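PDB 4XE7: uncharacterized protein, which probably polymerises into actin-like filaments that help segregate plasmid DNA, as expected of a ParM-type bacterial cytoskeletal protein. Local coordinates for residues Leu127-Arg140 against Met170-Tyr184. Residues are numbered along the deposited sequence; the frame is centred on the assembly and turned at random.
Sequences LIPLFTSMAVAAAR and MLYGEHTVEFLDGTY
The rings of Phe131 and His175 form an offset stack, with centroids 4.4 Å apart and planes turned by 30°. Phe131 CZ lies over one face of the imidazole, nearest to its ND1 at 3.5 Å. Two hydrogen bonds hold the imidazole. His175 NE2 donates to Leu171 O at 2.8 Å, near the ring plane but bent, and ND1 is hydrogen-bonded to Ser79 OG on the adjacent strand. Both ring nitrogens of this buried histidine are therefore satisfied.

The Tyr184 ring is covered on both faces. Ala139 CB sits on the ring normal, 3.4 Å from the centroid, a CH-pi contact. Thr183 CB lies over the opposite face. Tyr184 OH reaches Arg140 CG and is hydrogen-bonded to Asp69 OD2. The same carboxylate forms a salt bridge with Arg140 NH2 through OD1. Tyr184 CB covers a face of Phe179, whose edge meets the helix backbone at Val136 N. Phe179 CZ also touches Ala135 CB at 3.6 Å.

Val177 fills the middle. With CG1 anti to the backbone N (chi1 -176°) and CG2 beside that N, both methyls and CB pack round Ala135 CB. This small residue lets the backbones approach to 6.3 Å between Ala135 CA and Val177 CA. At the far end, Leu171 CD2 meets Leu127 CD2 at 3.8 Å and also touches Leu130.

No hydrogen bond crosses the contact. Helix segment 127-140 crosses strand 173-179 at 72°, and His175, Val177 and Phe179 face it in alternation. This is apolar helix-on-sheet packing within an alpha/beta domain of the actin-like fold.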
loop_
_atom_site.group_PDB
_atom_site.type_symbol
_atom_site.label_atom_id
_atom_site.label_comp_id
_atom_site.label_asym_id
_atom_site.label_seq_id
_atom_site.Cartn_x
_atom_site.Cartn_y
_atom_site.Cartn_z
ATOM N N LEU A 127 -10.761 2.622 -13.420
ATOM C CA LEU A 127 -9.920 3.254 -14.440
ATOM C C LEU A 127 -9.536 4.687 -14.082
ATOM O O LEU A 127 -8.379 5.106 -14.277
ATOM C CB LEU A 127 -10.614 3.247 -15.798
ATOM C CG LEU A 127 -10.753 1.868 -16.443
ATOM C CD1 LEU A 127 -11.629 1.955 -17.687
ATOM C CD2 LEU A 127 -9.387 1.280 -16.770
ATOM N N ILE A 128 -10.489 5.443 -13.553
ATOM C CA ILE A 128 -10.220 6.845 -13.249
ATOM C C ILE A 128 -9.088 6.987 -12.207
ATOM O O ILE A 128 -8.147 7.742 -12.435
ATOM C CB ILE A 128 -11.502 7.573 -12.822
ATOM C CG1 ILE A 128 -12.389 7.792 -14.066
ATOM C CG2 ILE A 128 -11.159 8.901 -12.152
ATOM C CD1 ILE A 128 -13.791 8.337 -13.805
ATOM N N PRO A 129 -9.137 6.235 -11.092
ATOM C CA PRO A 129 -7.986 6.325 -10.186
ATOM C C PRO A 129 -6.695 5.762 -10.777
ATOM O O PRO A 129 -5.624 6.288 -10.475
ATOM C CB PRO A 129 -8.428 5.503 -8.974
ATOM C CG PRO A 129 -9.938 5.610 -9.012
ATOM C CD PRO A 129 -10.256 5.512 -10.468
ATOM N N LEU A 130 -6.785 4.736 -11.609
ATOM C CA LEU A 130 -5.582 4.191 -12.244
ATOM C C LEU A 130 -4.919 5.236 -13.144
ATOM O O LEU A 130 -3.727 5.505 -13.012
ATOM C CB LEU A 130 -5.920 2.924 -13.045
ATOM C CG LEU A 130 -4.908 2.467 -14.100
ATOM C CD1 LEU A 130 -3.690 1.777 -13.445
ATOM C CD2 LEU A 130 -5.539 1.550 -15.121
ATOM N N PHE A 131 -5.688 5.830 -14.056
ATOM C CA PHE A 131 -5.128 6.829 -14.973
ATOM C C PHE A 131 -4.628 8.040 -14.211
ATOM O O PHE A 131 -3.605 8.629 -14.559
ATOM C CB PHE A 131 -6.160 7.268 -16.015
ATOM C CG PHE A 131 -6.464 6.216 -17.038
ATOM C CD1 PHE A 131 -5.482 5.340 -17.460
ATOM C CD2 PHE A 131 -7.734 6.099 -17.577
ATOM C CE1 PHE A 131 -5.763 4.362 -18.414
ATOM C CE2 PHE A 131 -8.021 5.126 -18.525
ATOM C CZ PHE A 131 -7.041 4.260 -18.945
ATOM N N THR A 132 -5.354 8.403 -13.164
ATOM C CA THR A 132 -4.954 9.527 -12.331
ATOM C C THR A 132 -3.624 9.236 -11.650
ATOM O O THR A 132 -2.763 10.123 -11.559
ATOM C CB THR A 132 -6.032 9.856 -11.275
ATOM O OG1 THR A 132 -7.233 10.247 -11.948
ATOM C CG2 THR A 132 -5.578 10.986 -10.367
ATOM N N SER A 133 -3.436 7.996 -11.190
ATOM C CA SER A 133 -2.184 7.644 -10.522
ATOM C C SER A 133 -1.012 7.754 -11.509
ATOM O O SER A 133 0.059 8.284 -11.162
ATOM C CB SER A 133 -2.252 6.236 -9.909
ATOM O OG SER A 133 -2.105 5.217 -10.894
ATOM N N MET A 134 -1.225 7.282 -12.738
ATOM C CA MET A 134 -0.239 7.436 -13.812
ATOM C C MET A 134 0.110 8.902 -14.060
ATOM O O MET A 134 1.270 9.247 -14.276
ATOM C CB MET A 134 -0.755 6.841 -15.128
ATOM C CG MET A 134 -0.859 5.339 -15.185
ATOM S SD MET A 134 -1.576 4.801 -16.760
ATOM C CE MET A 134 -1.480 3.017 -16.501
ATOM N N ALA A 135 -0.915 9.755 -14.077
ATOM C CA ALA A 135 -0.729 11.184 -14.354
ATOM C C ALA A 135 0.040 11.885 -13.257
ATOM O O ALA A 135 0.861 12.762 -13.536
ATOM C CB ALA A 135 -2.087 11.888 -14.558
ATOM N N VAL A 136 -0.243 11.526 -12.013
ATOM C CA VAL A 136 0.477 12.125 -10.888
ATOM C C VAL A 136 1.966 11.750 -10.916
ATOM O O VAL A 136 2.830 12.608 -10.723
ATOM C CB VAL A 136 -0.136 11.718 -9.524
ATOM C CG1 VAL A 136 0.699 12.296 -8.357
ATOM C CG2 VAL A 136 -1.579 12.215 -9.430
ATOM N N ALA A 137 2.269 10.483 -11.171
ATOM C CA ALA A 137 3.669 10.060 -11.279
ATOM C C ALA A 137 4.365 10.749 -12.439
ATOM O O ALA A 137 5.550 11.117 -12.345
ATOM C CB ALA A 137 3.768 8.566 -11.446
ATOM N N ALA A 138 3.641 10.902 -13.546
ATOM C CA ALA A 138 4.235 11.537 -14.712
ATOM C C ALA A 138 4.527 13.006 -14.386
ATOM O O ALA A 138 5.598 13.528 -14.725
ATOM C CB ALA A 138 3.328 11.400 -15.925
ATOM N N ALA A 139 3.586 13.651 -13.696
ATOM C CA ALA A 139 3.775 15.012 -13.208
ATOM C C ALA A 139 4.990 15.099 -12.274
ATOM O O ALA A 139 5.808 15.999 -12.424
ATOM C CB ALA A 139 2.523 15.505 -12.494
ATOM N N ARG A 140 5.111 14.153 -11.336
ATOM C CA ARG A 140 6.221 14.139 -10.379
ATOM C C ARG A 140 7.591 14.069 -11.036
ATOM O O ARG A 140 8.556 14.619 -10.530
ATOM C CB ARG A 140 6.083 12.962 -9.416
ATOM C CG ARG A 140 4.962 13.116 -8.418
ATOM C CD ARG A 140 4.966 11.972 -7.418
ATOM N NE ARG A 140 3.934 12.182 -6.416
ATOM C CZ ARG A 140 3.842 11.486 -5.297
ATOM N NH1 ARG A 140 4.718 10.517 -5.058
ATOM N NH2 ARG A 140 2.865 11.748 -4.432
ATOM N N MET A 170 -8.330 -3.321 -23.293
ATOM C CA MET A 170 -9.067 -2.225 -22.689
ATOM C C MET A 170 -8.156 -1.004 -22.518
ATOM O O MET A 170 -8.569 0.130 -22.769
ATOM C CB MET A 170 -9.638 -2.675 -21.338
ATOM C CG MET A 170 -10.517 -1.666 -20.604
ATOM S SD MET A 170 -10.925 -2.247 -18.932
ATOM C CE MET A 170 -12.688 -1.941 -18.907
ATOM N N LEU A 171 -6.903 -1.251 -22.129
ATOM C CA LEU A 171 -5.970 -0.174 -21.769
ATOM C C LEU A 171 -5.144 0.410 -22.921
ATOM O O LEU A 171 -4.676 1.545 -22.832
ATOM C CB LEU A 171 -5.006 -0.675 -20.695
ATOM C CG LEU A 171 -5.678 -1.182 -19.425
ATOM C CD1 LEU A 171 -4.625 -1.607 -18.417
ATOM C CD2 LEU A 171 -6.544 -0.078 -18.840
ATOM N N TYR A 172 -4.939 -0.362 -23.982
ATOM C CA TYR A 172 -4.123 0.108 -25.095
ATOM C C TYR A 172 -4.695 1.395 -25.668
ATOM O O TYR A 172 -5.911 1.591 -25.685
ATOM C CB TYR A 172 -4.031 -0.949 -26.200
ATOM C CG TYR A 172 -3.242 -2.183 -25.828
ATOM C CD1 TYR A 172 -2.190 -2.116 -24.921
ATOM C CD2 TYR A 172 -3.549 -3.418 -26.389
ATOM C CE1 TYR A 172 -1.465 -3.247 -24.583
ATOM C CE2 TYR A 172 -2.834 -4.549 -26.062
ATOM C CZ TYR A 172 -1.794 -4.461 -25.158
ATOM O OH TYR A 172 -1.082 -5.590 -24.828
ATOM N N GLY A 173 -3.816 2.275 -26.126
ATOM C CA GLY A 173 -4.253 3.505 -26.746
ATOM C C GLY A 173 -3.782 4.754 -26.037
ATOM O O GLY A 173 -2.866 4.733 -25.203
ATOM N N GLU A 174 -4.428 5.858 -26.382
ATOM C CA GLU A 174 -4.028 7.159 -25.901
ATOM C C GLU A 174 -5.031 7.643 -24.866
ATOM O O GLU A 174 -6.222 7.393 -24.998
ATOM C CB GLU A 174 -3.918 8.137 -27.067
ATOM C CG GLU A 174 -3.161 9.408 -26.743
ATOM C CD GLU A 174 -3.161 10.392 -27.895
ATOM O OE1 GLU A 174 -3.776 11.470 -27.749
ATOM O OE2 GLU A 174 -2.546 10.083 -28.940
ATOM N N HIS A 175 -4.531 8.297 -23.821
ATOM C CA HIS A 175 -5.359 8.838 -22.746
ATOM C C HIS A 175 -4.789 10.166 -22.270
ATOM O O HIS A 175 -3.582 10.278 -22.050
ATOM C CB HIS A 175 -5.434 7.862 -21.565
ATOM C CG HIS A 175 -5.469 6.424 -21.971
ATOM N ND1 HIS A 175 -6.656 5.724 -22.120
ATOM C CD2 HIS A 175 -4.485 5.555 -22.263
ATOM C CE1 HIS A 175 -6.384 4.491 -22.486
ATOM N NE2 HIS A 175 -5.074 4.350 -22.586
ATOM N N THR A 176 -5.631 11.176 -22.099
ATOM C CA THR A 176 -5.151 12.405 -21.488
ATOM C C THR A 176 -5.781 12.632 -20.125
ATOM O O THR A 176 -6.970 12.366 -19.911
ATOM C CB THR A 176 -5.427 13.638 -22.371
ATOM O OG1 THR A 176 -6.836 13.886 -22.410
ATOM C CG2 THR A 176 -4.892 13.402 -23.781
ATOM N N VAL A 177 -4.966 13.120 -19.203
ATOM C CA VAL A 177 -5.430 13.535 -17.893
ATOM C C VAL A 177 -5.092 15.002 -17.688
ATOM O O VAL A 177 -3.920 15.387 -17.692
ATOM C CB VAL A 177 -4.782 12.710 -16.758
ATOM C CG1 VAL A 177 -5.378 13.117 -15.423
ATOM C CG2 VAL A 177 -4.948 11.202 -17.008
ATOM N N GLU A 178 -6.113 15.828 -17.515
ATOM C CA GLU A 178 -5.882 17.246 -17.287
ATOM C C GLU A 178 -6.225 17.609 -15.855
ATOM O O GLU A 178 -7.336 17.356 -15.392
ATOM C CB GLU A 178 -6.699 18.099 -18.257
ATOM C CG GLU A 178 -6.486 19.586 -18.041
ATOM C CD GLU A 178 -7.374 20.448 -18.911
ATOM O OE1 GLU A 178 -8.090 19.904 -19.782
ATOM O OE2 GLU A 178 -7.363 21.678 -18.705
ATOM N N PHE A 179 -5.257 18.175 -15.147
ATOM C CA PHE A 179 -5.478 18.598 -13.774
ATOM C C PHE A 179 -6.166 19.977 -13.767
ATOM O O PHE A 179 -5.680 20.925 -14.382
ATOM C CB PHE A 179 -4.157 18.650 -12.993
ATOM C CG PHE A 179 -3.482 17.300 -12.804
ATOM C CD1 PHE A 179 -2.491 16.872 -13.681
ATOM C CD2 PHE A 179 -3.821 16.480 -11.735
ATOM C CE1 PHE A 179 -1.853 15.642 -13.498
ATOM C CE2 PHE A 179 -3.185 15.250 -11.541
ATOM C CZ PHE A 179 -2.195 14.832 -12.425
ATOM N N LEU A 180 -7.300 20.073 -13.082
ATOM C CA LEU A 180 -8.099 21.293 -13.077
ATOM C C LEU A 180 -7.906 22.078 -11.771
ATOM O O LEU A 180 -8.374 23.211 -11.632
ATOM C CB LEU A 180 -9.576 20.948 -13.284
ATOM C CG LEU A 180 -9.879 20.287 -14.631
ATOM C CD1 LEU A 180 -11.314 19.811 -14.691
ATOM C CD2 LEU A 180 -9.599 21.257 -15.759
ATOM N N ASP A 181 -7.208 21.461 -10.824
ATOM C CA ASP A 181 -6.960 22.065 -9.518
ATOM C C ASP A 181 -5.762 21.388 -8.850
ATOM O O ASP A 181 -5.164 20.469 -9.416
ATOM C CB ASP A 181 -8.203 21.950 -8.628
ATOM C CG ASP A 181 -8.267 23.040 -7.559
ATOM O OD1 ASP A 181 -7.241 23.720 -7.338
ATOM O OD2 ASP A 181 -9.342 23.223 -6.943
ATOM N N GLY A 182 -5.413 21.848 -7.652
ATOM C CA GLY A 182 -4.339 21.249 -6.878
ATOM C C GLY A 182 -2.958 21.580 -7.415
ATOM O O GLY A 182 -2.782 22.502 -8.218
ATOM N N THR A 183 -1.986 20.791 -6.982
ATOM C CA THR A 183 -0.577 20.997 -7.304
ATOM C C THR A 183 -0.238 21.130 -8.789
ATOM O O THR A 183 0.583 21.963 -9.160
ATOM C CB THR A 183 0.260 19.838 -6.746
ATOM O OG1 THR A 183 -0.211 19.511 -5.429
ATOM C CG2 THR A 183 1.750 20.214 -6.713
ATOM N N TYR A 184 -0.846 20.310 -9.641
ATOM C CA TYR A 184 -0.485 20.318 -11.057
ATOM C C TYR A 184 -1.495 21.050 -11.947
ATOM O O TYR A 184 -1.567 20.782 -13.151
ATOM C CB TYR A 184 -0.300 18.873 -11.549
ATOM C CG TYR A 184 0.668 18.102 -10.670
ATOM C CD1 TYR A 184 1.979 18.537 -10.516
ATOM C CD2 TYR A 184 0.272 16.963 -9.986
ATOM C CE1 TYR A 184 2.870 17.865 -9.704
ATOM C CE2 TYR A 184 1.160 16.278 -9.163
ATOM C CZ TYR A 184 2.459 16.744 -9.031
ATOM O OH TYR A 184 3.360 16.094 -8.237
#